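Side-chain contacts in SusD homolog (Bacteroides ovatus, PDB 4F53), which probably binds glycans, perhaps mucin O-glycans, at the cell surface as a SusD-family outer membrane lipoprotein with a TPR-like helical fold: residues Ala494-Leu499 with Arg507-Ala512; Thr500-Thr505 with His514-Cys519. One frame throughout, in Å; residues are numbered along the deposited sequence.

Interaction 1: Ala494-Leu499 with Arg507-Ala512; sequences AAVATL and RGDTMA
Val496 and Asp509 mark the closest backbone approach, their CA atoms 6.1 Å apart, where the irregular chain of Arg507-Ala512, part of the C-terminal loop of this SusD-family, TPR-like helical protein, comes back past the flank of helix 489-502. No hydrogen bond joins the two segments; they meet through carbon. Both methyls of Val496 reach the CB of Asp509: Val496 CG2 lies 3.8 Å from Asp509 CB and Val496 CG1 4.0 Å from the same atom, so the fork straddles the methylene, and the two side chains cross at about a right angle. One helical turn on, Leu499 continues the patch. Its CG stands anti to the backbone N (chi1 170°), which carries CD2 out to the loop, 3.9 Å from Gly508 O. That carbonyl takes a hydrogen bond from Thr513 OG1, and a weak one from Thr510 N that closes an inverse gamma turn centred on Asp509.

With its CG also anti to the backbone N (chi1 -177°), Asp509 keeps CB packed on Val496 while the carboxylate passes beside Val496 CG2 on its way to polar partners outside both segments: OD1 forms a salt bridge with Arg477 and accepts from Tyr480 N, while OD2 pairs with the hydroxyl of Tyr485. Next along, Thr510 OG1 accepts from Ala512 N at 3.1 Å, an ST turn. Asp509 thus works in two ways, its methylene packing on the helix and its oxygens holding the loop to residues 477-485; with Arg477 so near, the carboxylate is probably kept ionised.

Interaction 2: Thr500-Thr505 with His514-Cys519; sequences TQESKT and HVWWDC
His514 faces Thr505 in the irregular C-terminal loop that follows helix 489-502, where a type I beta turn, Val515 to Asp518, lies against Glu502-Thr505. The His514 N-H reaches Thr505 O at 3.3 Å, and Ser503 OG donates to His514 O at 2.7 Å while accepting from Thr505 N in an ST turn. Thr505 CB sits over one face of the imidazole, 3.6 Å from its centroid, a CH-pi contact, with Thr505 OG1 on the same face above the ring centre; Asp518 OD2 lies over the opposite face, toward the rim. In the ring plane ND1 donates to Asp518 O, and NE2 bonds to Glu473, fixing the ring's rotation. A leucine here would probably leave Asp518 O and Glu473 without their imidazole partner and Thr505 without a flat face to rest on. A water that accepts from Lys504 N lies within bonding distance of Val515 O and Asp518 O. At Trp516, CG anti to the backbone N (chi1 167°) brings the indole to Glu502, whose OE2 approaches Trp516 CG obliquely at 3.6 Å; Gln152 N and Gln153 N hold that carboxylate, and Phe214 meets the indole edge-to-face. Trp517 gives its NE1 to Asp129 OD1 and packs on helix 442-452, and Asp518 OD1 forms a salt bridge with Arg476. Finally Cys519 CB touches the aliphatic chain of Lys504, 3.7 Å from its CD.

How the interactions relate
Coming from the N terminus, helix 489-502 supplies Ala494-Leu499 first and the start of Thr500-Thr505 directly after it. The chain then leaves the helix, and Arg507-Ala512 turns back to close the loop of interaction 1; His514-Cys519 follows and closes that of interaction 2. Because the segments alternate, the two loops cross rather than nest. Their centres are 9 Å apart, and they touch where Ala512 O packs against Thr505 CG2 at 4.2 Å. Interaction 1 ties the helix flank toward the region of Arg477 and Tyr485, while interaction 2 sets the C-terminal residues between helices 152-173 and 442-452.

Interaction 1: Ala494-Leu499 with Arg507-Ala512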
ATOM      1  N   ALA A 494      12.398  -7.340  23.899  1.00 51.41           N
ATOM      2  CA  ALA A 494      11.379  -8.363  24.019  1.00 51.77           C
ATOM      3  C   ALA A 494      10.612  -8.464  22.682  1.00 53.96           C
ATOM      4  O   ALA A 494      10.286  -9.572  22.243  1.00 55.26           O
ATOM      5  CB  ALA A 494      10.445  -8.046  25.186  1.00 53.48           C
ATOM      6  N   ALA A 495      10.397  -7.324  22.010  1.00 47.05           N
ATOM      7  CA  ALA A 495       9.734  -7.243  20.693  1.00 43.48           C
ATOM      8  C   ALA A 495      10.530  -7.969  19.611  1.00 46.14           C
ATOM      9  O   ALA A 495       9.940  -8.614  18.751  1.00 43.19           O
ATOM     10  CB  ALA A 495       9.555  -5.798  20.290  1.00 42.97           C
ATOM     11  N   VAL A 496      11.875  -7.860  19.651  1.00 45.71           N
ATOM     12  CA  VAL A 496      12.765  -8.533  18.690  1.00 45.39           C
ATOM     13  C   VAL A 496      12.700 -10.047  18.970  1.00 49.13           C
ATOM     14  O   VAL A 496      12.681 -10.844  18.034  1.00 48.28           O
ATOM     15  CB  VAL A 496      14.209  -7.959  18.718  1.00 49.43           C
ATOM     16  CG1 VAL A 496      15.140  -8.739  17.805  1.00 48.71           C
ATOM     17  CG2 VAL A 496      14.202  -6.496  18.313  1.00 48.62           C
ATOM     18  N   ALA A 497      12.569 -10.422  20.253  1.00 46.56           N
ATOM     19  CA  ALA A 497      12.422 -11.813  20.647  1.00 46.46           C
ATOM     20  C   ALA A 497      11.063 -12.352  20.161  1.00 49.73           C
ATOM     21  O   ALA A 497      11.004 -13.465  19.639  1.00 49.35           O
ATOM     22  CB  ALA A 497      12.562 -11.949  22.148  1.00 48.68           C
ATOM     23  N   THR A 498       9.991 -11.535  20.257  1.00 46.01           N
ATOM     24  CA  THR A 498       8.638 -11.894  19.784  1.00 44.06           C
ATOM     25  C   THR A 498       8.643 -12.029  18.244  1.00 45.77           C
ATOM     26  O   THR A 498       8.058 -12.978  17.709  1.00 44.78           O
ATOM     27  CB  THR A 498       7.617 -10.838  20.258  1.00 49.24           C
ATOM     28  OG1 THR A 498       7.591 -10.799  21.681  1.00 54.35           O
ATOM     29  CG2 THR A 498       6.225 -11.097  19.750  1.00 40.89           C
ATOM     30  N   LEU A 499       9.299 -11.073  17.551  1.00 41.81           N
ATOM     31  CA  LEU A 499       9.429 -11.038  16.087  1.00 40.36           C
ATOM     32  C   LEU A 499      10.065 -12.335  15.580  1.00 43.94           C
ATOM     33  O   LEU A 499       9.572 -12.924  14.622  1.00 42.68           O
ATOM     34  CB  LEU A 499      10.272  -9.806  15.660  1.00 40.16           C
ATOM     35  CG  LEU A 499      10.730  -9.701  14.186  1.00 41.97           C
ATOM     36  CD1 LEU A 499       9.578  -9.292  13.251  1.00 39.45           C
ATOM     37  CD2 LEU A 499      11.902  -8.769  14.046  1.00 40.78           C
ATOM     38  N   ARG A 507      15.844 -13.507  10.778  1.00 41.35           N
ATOM     39  CA  ARG A 507      17.044 -12.795  10.320  1.00 41.84           C
ATOM     40  C   ARG A 507      17.398 -11.585  11.219  1.00 46.41           C
ATOM     41  O   ARG A 507      18.098 -10.678  10.770  1.00 46.99           O
ATOM     42  CB  ARG A 507      16.862 -12.331   8.848  1.00 36.41           C
ATOM     43  CG  ARG A 507      16.608 -13.439   7.823  1.00 36.90           C
ATOM     44  CD  ARG A 507      17.801 -14.381   7.683  1.00 42.52           C
ATOM     45  NE  ARG A 507      17.587 -15.380   6.637  1.00 44.09           N
ATOM     46  CZ  ARG A 507      16.974 -16.544   6.804  1.00 49.34           C
ATOM     47  NH1 ARG A 507      16.489 -16.885   7.992  1.00 38.57           N
ATOM     48  NH2 ARG A 507      16.839 -17.379   5.786  1.00 39.71           N
ATOM     49  N   GLY A 508      16.924 -11.602  12.468  1.00 42.78           N
ATOM     50  CA  GLY A 508      17.164 -10.546  13.453  1.00 43.14           C
ATOM     51  C   GLY A 508      16.313  -9.321  13.203  1.00 46.35           C
ATOM     52  O   GLY A 508      15.394  -9.349  12.359  1.00 42.40           O
ATOM     53  N   ASP A 509      16.619  -8.217  13.908  1.00 43.63           N
ATOM     54  CA  ASP A 509      15.892  -6.966  13.713  1.00 41.92           C
ATOM     55  C   ASP A 509      16.451  -6.286  12.475  1.00 47.17           C
ATOM     56  O   ASP A 509      17.188  -5.295  12.562  1.00 47.67           O
ATOM     57  CB  ASP A 509      15.961  -6.064  14.961  1.00 44.47           C
ATOM     58  CG  ASP A 509      15.173  -4.771  14.854  1.00 45.33           C
ATOM     59  OD1 ASP A 509      14.235  -4.704  14.010  1.00 43.97           O
ATOM     60  OD2 ASP A 509      15.490  -3.830  15.596  1.00 49.70           O
ATOM     61  N   THR A 510      16.134  -6.866  11.303  1.00 42.25           N
ATOM     62  CA  THR A 510      16.609  -6.353  10.031  1.00 40.94           C
ATOM     63  C   THR A 510      15.449  -6.307   9.030  1.00 43.68           C
ATOM     64  O   THR A 510      14.334  -6.751   9.328  1.00 42.84           O
ATOM     65  CB  THR A 510      17.777  -7.207   9.481  1.00 47.94           C
ATOM     66  OG1 THR A 510      17.282  -8.415   8.938  1.00 45.36           O
ATOM     67  CG2 THR A 510      18.893  -7.498  10.501  1.00 47.07           C
HETATM   68  N   MSE A 511      15.750  -5.836   7.820  1.00 37.73           N
HETATM   69  CA  MSE A 511      14.812  -5.789   6.710  1.00 35.94           C
HETATM   70  C   MSE A 511      14.514  -7.182   6.130  1.00 39.65           C
HETATM   71  O   MSE A 511      13.574  -7.325   5.354  1.00 39.07           O
HETATM   72  CB  MSE A 511      15.393  -4.908   5.606  1.00 37.41           C
HETATM   73  CG  MSE A 511      15.322  -3.428   5.912  1.00 44.22           C
HETATM   74 SE   MSE A 511      15.912  -2.428   4.345  0.75 51.87          SE
HETATM   75  CE  MSE A 511      15.739  -0.585   5.047  1.00 49.18           C
ATOM     76  N   ALA A 512      15.302  -8.209   6.510  1.00 36.09           N
ATOM     77  CA  ALA A 512      15.244  -9.550   5.941  1.00 32.84           C
ATOM     78  C   ALA A 512      14.284 -10.461   6.667  1.00 37.60           C
ATOM     79  O   ALA A 512      13.861 -11.475   6.085  1.00 36.10           O
ATOM     80  CB  ALA A 512      16.641 -10.155   5.924  1.00 33.55           C
TER

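Interaction 2: Thr500-Thr505 with His514-Cys519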
ATOM      1  N   THR A 500      11.143 -12.759  16.226  1.00 42.53           N
ATOM      2  CA  THR A 500      11.902 -13.969  15.907  1.00 43.67           C
ATOM      3  C   THR A 500      11.035 -15.206  16.126  1.00 48.82           C
ATOM      4  O   THR A 500      10.926 -16.023  15.204  1.00 48.65           O
ATOM      5  CB  THR A 500      13.193 -13.987  16.740  1.00 45.21           C
ATOM      6  OG1 THR A 500      14.022 -12.946  16.227  1.00 49.11           O
ATOM      7  CG2 THR A 500      13.937 -15.338  16.679  1.00 36.22           C
ATOM      8  N   GLN A 501      10.376 -15.309  17.302  1.00 45.32           N
ATOM      9  CA  GLN A 501       9.528 -16.444  17.662  1.00 45.21           C
ATOM     10  C   GLN A 501       8.347 -16.608  16.672  1.00 46.01           C
ATOM     11  O   GLN A 501       8.052 -17.738  16.298  1.00 45.45           O
ATOM     12  CB  GLN A 501       9.057 -16.331  19.133  1.00 48.19           C
ATOM     13  CG  GLN A 501       8.190 -17.500  19.644  1.00 69.64           C
ATOM     14  CD  GLN A 501       6.713 -17.328  19.310  1.00 89.78           C
ATOM     15  OE1 GLN A 501       6.097 -16.271  19.567  1.00 85.46           O
ATOM     16  NE2 GLN A 501       6.120 -18.352  18.693  1.00 78.55           N
ATOM     17  N   GLU A 502       7.710 -15.510  16.223  1.00 41.33           N
ATOM     18  CA  GLU A 502       6.591 -15.569  15.259  1.00 38.88           C
ATOM     19  C   GLU A 502       7.044 -15.808  13.820  1.00 40.37           C
ATOM     20  O   GLU A 502       6.213 -16.109  12.973  1.00 38.57           O
ATOM     21  CB  GLU A 502       5.834 -14.234  15.231  1.00 39.93           C
ATOM     22  CG  GLU A 502       5.093 -13.829  16.477  1.00 49.23           C
ATOM     23  CD  GLU A 502       4.205 -12.635  16.185  1.00 60.24           C
ATOM     24  OE1 GLU A 502       4.722 -11.518  15.932  1.00 38.81           O
ATOM     25  OE2 GLU A 502       2.972 -12.841  16.164  1.00 53.17           O
ATOM     26  N   SER A 503       8.319 -15.541  13.506  1.00 37.90           N
ATOM     27  CA  SER A 503       8.809 -15.624  12.129  1.00 37.37           C
ATOM     28  C   SER A 503       9.160 -17.029  11.688  1.00 43.03           C
ATOM     29  O   SER A 503       9.541 -17.873  12.494  1.00 45.26           O
ATOM     30  CB  SER A 503      10.036 -14.731  11.931  1.00 40.12           C
ATOM     31  OG  SER A 503      10.378 -14.646  10.556  1.00 36.88           O
ATOM     32  N   LYS A 504       9.066 -17.256  10.374  1.00 39.12           N
ATOM     33  CA  LYS A 504       9.490 -18.499   9.762  1.00 38.68           C
ATOM     34  C   LYS A 504      10.770 -18.237   8.915  1.00 41.69           C
ATOM     35  O   LYS A 504      11.367 -19.180   8.396  1.00 42.74           O
ATOM     36  CB  LYS A 504       8.352 -19.138   8.983  1.00 40.04           C
ATOM     37  CG  LYS A 504       7.477 -19.997   9.905  1.00 46.33           C
ATOM     38  CD  LYS A 504       6.175 -20.380   9.243  1.00 63.22           C
ATOM     39  CE  LYS A 504       5.612 -21.654   9.783  1.00 81.58           C
ATOM     40  NZ  LYS A 504       6.218 -22.836   9.113  1.00 96.15           N
ATOM     41  N   THR A 505      11.216 -16.953   8.842  1.00 35.58           N
ATOM     42  CA  THR A 505      12.468 -16.519   8.205  1.00 35.30           C
ATOM     43  C   THR A 505      13.139 -15.555   9.199  1.00 37.56           C
ATOM     44  O   THR A 505      13.034 -14.337   9.073  1.00 34.06           O
ATOM     45  CB  THR A 505      12.237 -15.930   6.807  1.00 37.49           C
ATOM     46  OG1 THR A 505      11.354 -16.760   6.053  1.00 38.26           O
ATOM     47  CG2 THR A 505      13.545 -15.680   6.041  1.00 31.95           C
ATOM     48  N   HIS A 514      10.934 -11.999   8.183  1.00 34.20           N
ATOM     49  CA  HIS A 514       9.528 -12.090   7.819  1.00 32.38           C
ATOM     50  C   HIS A 514       8.682 -11.850   9.043  1.00 38.18           C
ATOM     51  O   HIS A 514       8.963 -12.389  10.114  1.00 40.80           O
ATOM     52  CB  HIS A 514       9.189 -13.458   7.206  1.00 31.08           C
ATOM     53  CG  HIS A 514       9.723 -13.652   5.824  1.00 33.89           C
ATOM     54  ND1 HIS A 514       9.055 -14.446   4.897  1.00 34.32           N
ATOM     55  CD2 HIS A 514      10.864 -13.177   5.252  1.00 36.00           C
ATOM     56  CE1 HIS A 514       9.789 -14.409   3.794  1.00 33.44           C
ATOM     57  NE2 HIS A 514      10.891 -13.659   3.959  1.00 34.91           N
ATOM     58  N   VAL A 515       7.658 -11.028   8.892  1.00 32.33           N
ATOM     59  CA  VAL A 515       6.653 -10.760   9.915  1.00 30.67           C
ATOM     60  C   VAL A 515       5.758 -12.033   9.985  1.00 34.89           C
ATOM     61  O   VAL A 515       5.852 -12.925   9.118  1.00 34.45           O
ATOM     62  CB  VAL A 515       5.857  -9.422   9.681  1.00 31.93           C
ATOM     63  CG1 VAL A 515       6.801  -8.227   9.649  1.00 31.49           C
ATOM     64  CG2 VAL A 515       5.009  -9.468   8.406  1.00 28.85           C
ATOM     65  N   TRP A 516       4.961 -12.142  11.048  1.00 31.94           N
ATOM     66  CA  TRP A 516       4.095 -13.281  11.336  1.00 31.60           C
ATOM     67  C   TRP A 516       3.220 -13.743  10.118  1.00 34.91           C
ATOM     68  O   TRP A 516       3.238 -14.938   9.826  1.00 35.44           O
ATOM     69  CB  TRP A 516       3.233 -12.943  12.556  1.00 30.90           C
ATOM     70  CG  TRP A 516       2.084 -13.869  12.812  1.00 31.65           C
ATOM     71  CD1 TRP A 516       2.128 -15.102  13.392  1.00 34.86           C
ATOM     72  CD2 TRP A 516       0.704 -13.598  12.541  1.00 31.26           C
ATOM     73  NE1 TRP A 516       0.854 -15.632  13.477  1.00 34.37           N
ATOM     74  CE2 TRP A 516      -0.041 -14.719  12.980  1.00 35.09           C
ATOM     75  CE3 TRP A 516       0.018 -12.503  11.972  1.00 32.01           C
ATOM     76  CZ2 TRP A 516      -1.430 -14.789  12.853  1.00 33.45           C
ATOM     77  CZ3 TRP A 516      -1.367 -12.560  11.887  1.00 33.06           C
ATOM     78  CH2 TRP A 516      -2.071 -13.699  12.309  1.00 33.54           C
ATOM     79  N   TRP A 517       2.500 -12.841   9.406  1.00 30.32           N
ATOM     80  CA  TRP A 517       1.628 -13.270   8.285  1.00 28.06           C
ATOM     81  C   TRP A 517       2.418 -13.661   7.039  1.00 33.65           C
ATOM     82  O   TRP A 517       1.874 -14.331   6.152  1.00 33.58           O
ATOM     83  CB  TRP A 517       0.548 -12.202   7.924  1.00 25.27           C
ATOM     84  CG  TRP A 517       1.023 -10.789   7.693  1.00 25.57           C
ATOM     85  CD1 TRP A 517       0.772  -9.705   8.489  1.00 28.40           C
ATOM     86  CD2 TRP A 517       1.743 -10.283   6.544  1.00 24.28           C
ATOM     87  NE1 TRP A 517       1.355  -8.575   7.949  1.00 26.28           N
ATOM     88  CE2 TRP A 517       1.959  -8.902   6.761  1.00 26.79           C
ATOM     89  CE3 TRP A 517       2.241 -10.866   5.357  1.00 25.10           C
ATOM     90  CZ2 TRP A 517       2.705  -8.108   5.869  1.00 26.27           C
ATOM     91  CZ3 TRP A 517       2.990 -10.083   4.479  1.00 25.79           C
ATOM     92  CH2 TRP A 517       3.207  -8.718   4.732  1.00 26.03           C
ATOM     93  N   ASP A 518       3.696 -13.243   6.958  1.00 31.77           N
ATOM     94  CA  ASP A 518       4.551 -13.489   5.788  1.00 30.91           C
ATOM     95  C   ASP A 518       5.156 -14.879   5.899  1.00 35.56           C
ATOM     96  O   ASP A 518       6.359 -15.036   6.111  1.00 37.31           O
ATOM     97  CB  ASP A 518       5.615 -12.382   5.673  1.00 31.34           C
ATOM     98  CG  ASP A 518       6.460 -12.381   4.412  1.00 33.74           C
ATOM     99  OD1 ASP A 518       6.217 -13.231   3.534  1.00 33.65           O
ATOM    100  OD2 ASP A 518       7.384 -11.519   4.311  1.00 33.03           O
ATOM    101  N   CYS A 519       4.311 -15.902   5.750  1.00 30.55           N
ATOM    102  CA  CYS A 519       4.774 -17.276   5.916  1.00 32.10           C
ATOM    103  C   CYS A 519       4.257 -18.193   4.813  1.00 37.54           C
ATOM    104  O   CYS A 519       4.052 -19.385   5.077  1.00 40.94           O
ATOM    105  CB  CYS A 519       4.394 -17.801   7.299  1.00 32.60           C
ATOM    106  SG  CYS A 519       2.625 -17.657   7.672  1.00 35.96           S
TER
HETATM  107  O   HOH W   1       5.671 -10.412  13.348  1.00 29.18           O
HETATM  108  O   HOH W   2       4.947 -16.827  10.786  1.00 38.81           O
HETATM  109  O   HOH W   3       6.835 -15.486   8.978  1.00 28.00           O
HETATM  110  O   HOH W   4       8.500 -16.875   6.917  1.00 54.72           O